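Local coordinates for putative short-chain dehydrogenase/reductase (PDB 5JY1), which binds NAD as a Rossmann-fold oxidoreductase of the short-chain dehydrogenase/reductase family and may act as a 3-oxoacyl-[acyl-carrier-protein] reductase, at residues V41-I46 / R52-E57; V68-D71 / S77-A80. All coordinates share one frame; numbering follows the deposited sequence.

Interaction 1: residues V41-I46 / R52-E57; sequences VIIAEI and RQVEQE. With NAD (nicotinamide-adenine-dinucleotide), chain E.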
# COMPACT_ATOMS: atom_id res chain seq x y z
N VAL A 41 -15.19 -17.82 25.49
CA VAL A 41 -14.86 -18.08 24.09
C VAL A 41 -15.77 -19.17 23.54
O VAL A 41 -15.75 -20.31 24.02
CB VAL A 41 -13.39 -18.48 23.92
CG1 VAL A 41 -13.05 -18.54 22.44
CG2 VAL A 41 -12.47 -17.47 24.65
N ILE A 42 -16.53 -18.83 22.50
CA ILE A 42 -17.29 -19.81 21.74
C ILE A 42 -16.38 -20.44 20.69
O ILE A 42 -15.79 -19.75 19.85
CB ILE A 42 -18.52 -19.18 21.08
CG1 ILE A 42 -19.49 -18.67 22.15
CG2 ILE A 42 -19.22 -20.21 20.18
CD1 ILE A 42 -20.11 -19.79 22.98
N ILE A 43 -16.27 -21.77 20.74
CA ILE A 43 -15.42 -22.52 19.82
C ILE A 43 -16.34 -22.93 18.68
O ILE A 43 -17.03 -23.95 18.75
CB ILE A 43 -14.76 -23.72 20.50
CG1 ILE A 43 -14.00 -23.29 21.77
CG2 ILE A 43 -13.82 -24.45 19.54
CD1 ILE A 43 -12.97 -22.19 21.54
N ALA A 44 -16.39 -22.11 17.63
CA ALA A 44 -17.33 -22.32 16.53
C ALA A 44 -16.63 -23.14 15.45
O ALA A 44 -16.08 -22.60 14.49
CB ALA A 44 -17.84 -20.98 16.00
N GLU A 45 -16.68 -24.46 15.61
CA GLU A 45 -15.82 -25.40 14.90
C GLU A 45 -16.65 -26.55 14.33
O GLU A 45 -17.60 -27.01 14.98
CB GLU A 45 -14.73 -25.92 15.86
CG GLU A 45 -13.91 -27.10 15.38
CD GLU A 45 -13.12 -26.80 14.13
OE1 GLU A 45 -12.34 -25.82 14.13
OE2 GLU A 45 -13.29 -27.55 13.15
N ILE A 46 -16.31 -27.00 13.12
CA ILE A 46 -17.08 -28.08 12.49
C ILE A 46 -16.63 -29.46 12.98
O ILE A 46 -17.43 -30.41 13.03
CB ILE A 46 -17.00 -27.98 10.95
CG1 ILE A 46 -18.07 -28.85 10.28
CG2 ILE A 46 -15.60 -28.35 10.45
CD1 ILE A 46 -18.27 -28.54 8.81
N ARG A 52 -14.30 -29.73 20.87
CA ARG A 52 -14.47 -30.02 22.29
C ARG A 52 -13.14 -30.03 23.03
O ARG A 52 -13.07 -29.62 24.19
CB ARG A 52 -15.20 -31.36 22.48
CG ARG A 52 -16.62 -31.35 21.92
CD ARG A 52 -17.45 -32.55 22.38
NE ARG A 52 -18.81 -32.45 21.84
CZ ARG A 52 -19.76 -31.66 22.33
NH1 ARG A 52 -19.50 -30.89 23.38
NH2 ARG A 52 -20.95 -31.62 21.76
N GLN A 53 -12.07 -30.48 22.37
CA GLN A 53 -10.76 -30.52 23.02
C GLN A 53 -10.30 -29.12 23.42
O GLN A 53 -9.72 -28.94 24.50
CB GLN A 53 -9.73 -31.18 22.10
N VAL A 54 -10.57 -28.12 22.58
CA VAL A 54 -10.14 -26.76 22.88
C VAL A 54 -11.03 -26.14 23.96
O VAL A 54 -10.53 -25.43 24.84
CB VAL A 54 -10.12 -25.91 21.60
CG1 VAL A 54 -9.76 -24.46 21.93
CG2 VAL A 54 -9.14 -26.49 20.61
N GLU A 55 -12.34 -26.38 23.90
CA GLU A 55 -13.23 -25.96 24.98
C GLU A 55 -12.70 -26.45 26.33
O GLU A 55 -12.59 -25.68 27.29
CB GLU A 55 -14.65 -26.48 24.74
CG GLU A 55 -15.59 -26.35 25.93
CD GLU A 55 -16.78 -27.31 25.87
OE1 GLU A 55 -17.86 -26.91 25.38
OE2 GLU A 55 -16.63 -28.47 26.30
N GLN A 56 -12.36 -27.73 26.41
CA GLN A 56 -11.88 -28.30 27.67
C GLN A 56 -10.51 -27.75 28.05
O GLN A 56 -10.23 -27.56 29.24
CB GLN A 56 -11.84 -29.82 27.57
CG GLN A 56 -13.22 -30.46 27.40
CD GLN A 56 -14.09 -30.29 28.64
OE1 GLN A 56 -13.70 -30.69 29.74
NE2 GLN A 56 -15.26 -29.68 28.47
N GLU A 57 -9.64 -27.48 27.07
CA GLU A 57 -8.35 -26.87 27.37
C GLU A 57 -8.52 -25.52 28.04
O GLU A 57 -7.86 -25.22 29.05
CB GLU A 57 -7.51 -26.73 26.09
CG GLU A 57 -6.87 -28.02 25.62
CD GLU A 57 -6.23 -27.90 24.24
OE1 GLU A 57 -6.11 -26.77 23.72
OE2 GLU A 57 -5.86 -28.94 23.67
PA NAD E . -5.98 -24.79 9.90
O1A NAD E . -6.15 -25.59 8.65
O2A NAD E . -4.85 -25.28 10.79
O5B NAD E . -7.40 -24.75 10.78
C5B NAD E . -8.56 -24.53 10.06
C4B NAD E . -9.79 -24.72 11.04
O4B NAD E . -10.87 -24.41 10.41
C3B NAD E . -9.91 -26.25 11.40
O3B NAD E . -10.08 -26.41 12.77
C2B NAD E . -11.13 -26.68 10.62
O2B NAD E . -11.74 -27.92 11.22
C1B NAD E . -11.90 -25.62 10.71
N9A NAD E . -12.92 -25.62 9.68
C8A NAD E . -12.77 -26.03 8.42
N7A NAD E . -13.92 -25.88 7.80
C5A NAD E . -14.79 -25.38 8.67
C6A NAD E . -16.14 -25.04 8.53
N6A NAD E . -17.11 -25.08 7.45
N1A NAD E . -16.81 -24.55 9.56
C2A NAD E . -16.17 -24.38 10.76
N3A NAD E . -14.86 -24.70 10.91
C4A NAD E . -14.18 -25.21 9.84
O3 NAD E . -5.73 -23.22 9.46
PN NAD E . -4.57 -22.19 9.97
O1N NAD E . -3.25 -22.54 9.28
O2N NAD E . -4.36 -22.18 11.49
O5D NAD E . -5.02 -20.69 9.42
C5D NAD E . -6.08 -20.01 10.09
C4D NAD E . -6.38 -18.65 9.36
O4D NAD E . -5.25 -17.99 9.12
C3D NAD E . -6.99 -18.96 7.99
O3D NAD E . -7.92 -18.04 7.65
C2D NAD E . -5.77 -18.86 7.04
O2D NAD E . -6.29 -18.63 5.66
C1D NAD E . -5.09 -17.85 7.53
N1N NAD E . -3.67 -17.91 7.20
C2N NAD E . -2.84 -18.76 7.87
C3N NAD E . -1.48 -18.82 7.56
C7N NAD E . -0.55 -19.76 8.29
O7N NAD E . 0.66 -19.67 8.14
N7N NAD E . -1.07 -20.74 9.16
C4N NAD E . -0.98 -18.02 6.56
C5N NAD E . -1.80 -17.18 5.90
C6N NAD E . -3.16 -17.12 6.22

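Interaction 2: residues V68-D71 / S77-A80; sequences VKTD and SIEA. With NAD (nicotinamide-adenine-dinucleotide), chain E.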
# COMPACT_ATOMS: atom_id res chain seq x y z
N VAL A 68 -19.51 -24.94 20.21
CA VAL A 68 -20.76 -24.90 19.46
C VAL A 68 -20.45 -25.39 18.06
O VAL A 68 -19.74 -24.71 17.31
CB VAL A 68 -21.39 -23.50 19.43
CG1 VAL A 68 -22.71 -23.53 18.66
CG2 VAL A 68 -21.62 -22.99 20.85
N LYS A 69 -20.95 -26.58 17.70
CA LYS A 69 -20.70 -27.09 16.37
C LYS A 69 -21.26 -26.10 15.34
O LYS A 69 -22.43 -25.70 15.42
CB LYS A 69 -21.32 -28.48 16.19
CG LYS A 69 -20.81 -29.19 14.94
CD LYS A 69 -21.50 -30.53 14.70
CE LYS A 69 -20.97 -31.63 15.61
NZ LYS A 69 -21.68 -32.92 15.42
N THR A 70 -20.41 -25.71 14.40
CA THR A 70 -20.69 -24.65 13.44
C THR A 70 -20.07 -25.01 12.10
O THR A 70 -18.90 -25.39 12.04
CB THR A 70 -20.12 -23.30 13.92
OG1 THR A 70 -20.62 -23.01 15.22
CG2 THR A 70 -20.50 -22.17 12.97
N ASP A 71 -20.86 -24.88 11.03
CA ASP A 71 -20.40 -25.06 9.66
C ASP A 71 -20.52 -23.69 8.99
O ASP A 71 -21.62 -23.25 8.67
CB ASP A 71 -21.26 -26.11 8.94
CG ASP A 71 -20.80 -26.37 7.50
OD1 ASP A 71 -20.03 -25.57 6.94
OD2 ASP A 71 -21.24 -27.39 6.92
N SER A 77 -26.19 -21.89 10.26
CA SER A 77 -25.34 -22.43 11.32
C SER A 77 -24.55 -21.33 12.01
O SER A 77 -24.41 -21.33 13.24
CB SER A 77 -24.38 -23.47 10.73
OG SER A 77 -23.56 -24.04 11.75
N ILE A 78 -24.03 -20.38 11.23
CA ILE A 78 -23.33 -19.23 11.79
C ILE A 78 -24.28 -18.42 12.67
O ILE A 78 -23.94 -18.03 13.79
CB ILE A 78 -22.74 -18.37 10.66
CG1 ILE A 78 -21.62 -19.12 9.95
CG2 ILE A 78 -22.27 -17.05 11.21
CD1 ILE A 78 -21.14 -18.44 8.67
N GLU A 79 -25.49 -18.15 12.16
CA GLU A 79 -26.45 -17.35 12.92
C GLU A 79 -26.83 -18.06 14.21
O GLU A 79 -26.97 -17.43 15.26
CB GLU A 79 -27.69 -17.06 12.06
CG GLU A 79 -27.41 -16.06 10.95
CD GLU A 79 -28.61 -15.77 10.09
OE1 GLU A 79 -29.56 -16.57 10.10
OE2 GLU A 79 -28.60 -14.73 9.40
N ALA A 80 -26.95 -19.39 14.15
CA ALA A 80 -27.26 -20.15 15.36
C ALA A 80 -26.12 -20.05 16.38
O ALA A 80 -26.37 -19.93 17.58
CB ALA A 80 -27.55 -21.61 14.99
PA NAD E . -5.98 -24.79 9.90
O1A NAD E . -6.15 -25.59 8.65
O2A NAD E . -4.85 -25.28 10.79
O5B NAD E . -7.40 -24.75 10.78
C5B NAD E . -8.56 -24.53 10.06
C4B NAD E . -9.79 -24.72 11.04
O4B NAD E . -10.87 -24.41 10.41
C3B NAD E . -9.91 -26.25 11.40
O3B NAD E . -10.08 -26.41 12.77
C2B NAD E . -11.13 -26.68 10.62
O2B NAD E . -11.74 -27.92 11.22
C1B NAD E . -11.90 -25.62 10.71
N9A NAD E . -12.92 -25.62 9.68
C8A NAD E . -12.77 -26.03 8.42
N7A NAD E . -13.92 -25.88 7.80
C5A NAD E . -14.79 -25.38 8.67
C6A NAD E . -16.14 -25.04 8.53
N6A NAD E . -17.11 -25.08 7.45
N1A NAD E . -16.81 -24.55 9.56
C2A NAD E . -16.17 -24.38 10.76
N3A NAD E . -14.86 -24.70 10.91
C4A NAD E . -14.18 -25.21 9.84
O3 NAD E . -5.73 -23.22 9.46
PN NAD E . -4.57 -22.19 9.97
O1N NAD E . -3.25 -22.54 9.28
O2N NAD E . -4.36 -22.18 11.49
O5D NAD E . -5.02 -20.69 9.42
C5D NAD E . -6.08 -20.01 10.09
C4D NAD E . -6.38 -18.65 9.36
O4D NAD E . -5.25 -17.99 9.12
C3D NAD E . -6.99 -18.96 7.99
O3D NAD E . -7.92 -18.04 7.65
C2D NAD E . -5.77 -18.86 7.04
O2D NAD E . -6.29 -18.63 5.66
C1D NAD E . -5.09 -17.85 7.53
N1N NAD E . -3.67 -17.91 7.20
C2N NAD E . -2.84 -18.76 7.87
C3N NAD E . -1.48 -18.82 7.56
C7N NAD E . -0.55 -19.76 8.29
O7N NAD E . 0.66 -19.67 8.14
N7N NAD E . -1.07 -20.74 9.16
C4N NAD E . -0.98 -18.02 6.56
C5N NAD E . -1.80 -17.18 5.90
C6N NAD E . -3.16 -17.12 6.22
O HOH W 1 -24.22 -23.49 15.14

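Interaction 1: residues V41-I46 / R52-E57
Ile43 carries the whole strand side of this small contact: its CD1 reaches Val54 CG1 at 4.0 Å, the two side chains crossing at about a right angle. With chi1 at -54°, Ile43 CG1 lies beside the residue's own N and against the helix backbone, 4.1 Å from Glu55 N; a second bend at chi2 (-55°) carries CD1 to Val54. No hydrogen bond joins the two segments. The carboxylate of Glu55 takes no part in the contact: OE1 accepts from Phe67 N, outside both segments. Gln56 NE2 donates to Glu55 OE2 at 2.8 Å, on the anti side of the carboxylate. This is the first half of a beta-alpha-beta unit of the Rossmann fold, helix 48-60 packing on strand 40-45, and the C-terminal end of the strand holds the cofactor. There Glu45, bent at chi2, accepts from both adenosine ribose hydroxyls: NAD O3B to Glu45 OE1 at 2.7 Å and NAD O2B to Glu45 OE2 at 2.5 Å. Gly23 N and Asn47 N also bond to OE1 and OE2 respectively, fixing the carboxylate. An acid in this position is consistent with a preference for NAD over NADP. Ile46 CG2 rests over one face of the adenine, 3.5 Å from NAD C4A.

Interaction 2: residues V68-D71 / S77-A80
Ser77, in the first turn of helix 75-89, points its side chain at the segment 68-71. Its CB sits 3.5 Å from Asp71 O, against the peptide that leaves the strand end. One bond further, with OG anti to the backbone N (chi1 -178°), the hydroxyl oxygen accepts from Asp71 N: Ser77 OG to Asp71 N is 2.9 Å, and the bond is nearly straight at 170°. The same OG lies 3.4 Å from Thr70 CA, with the Thr70 methyl CG2 alongside it. That methyl also touches Ile78, at CA and CG1, and the Ile78 side chain packs in turn on Trp129 and Ala130 of helix 113-141. On its other branch, Thr70 OG1 turns back and donates to Val68 O at 2.8 Å, coming in from above the carbonyl plane. A water gives a second link between the segments, donating to both Lys69 O and Ser77 O. Asp71 OD1 bonds to Thr73 OG1 and receives a weak hydrogen bond from the adenine amino group, NAD N6A to Asp71 OD1 measuring 3.0 Å with a bent angle of 132°. Thr70 O is close to the adenine as well, 3.2 Å from NAD C2A. An aspartate just past strand 64-69, set beside the adenine amino group, is characteristic of the cofactor pocket of short-chain dehydrogenases/reductases.

Overall arrangement
After strand 16-20 and helix 25-36 the chain runs through strand 40-45, turns into helix 48-60, and interaction 1 closes that turn. It returns along strand 64-69, one edge of the sheet within this chain, and interaction 2 closes the next turn, into helix 75-89. The two contacts follow in series, neither nested nor crossing, and their helices cover opposite faces of the parallel sheet. They join directly through neighbouring strands: Ile43 O and Val68 N are 3.0 Å apart, Glu45 O and Thr70 N 3.1 Å, both probable hydrogen bonds. At the strand ends the two loops meet at the adenosine half of NAD, where Ile46 CB packs 3.4 Å from Thr70 O.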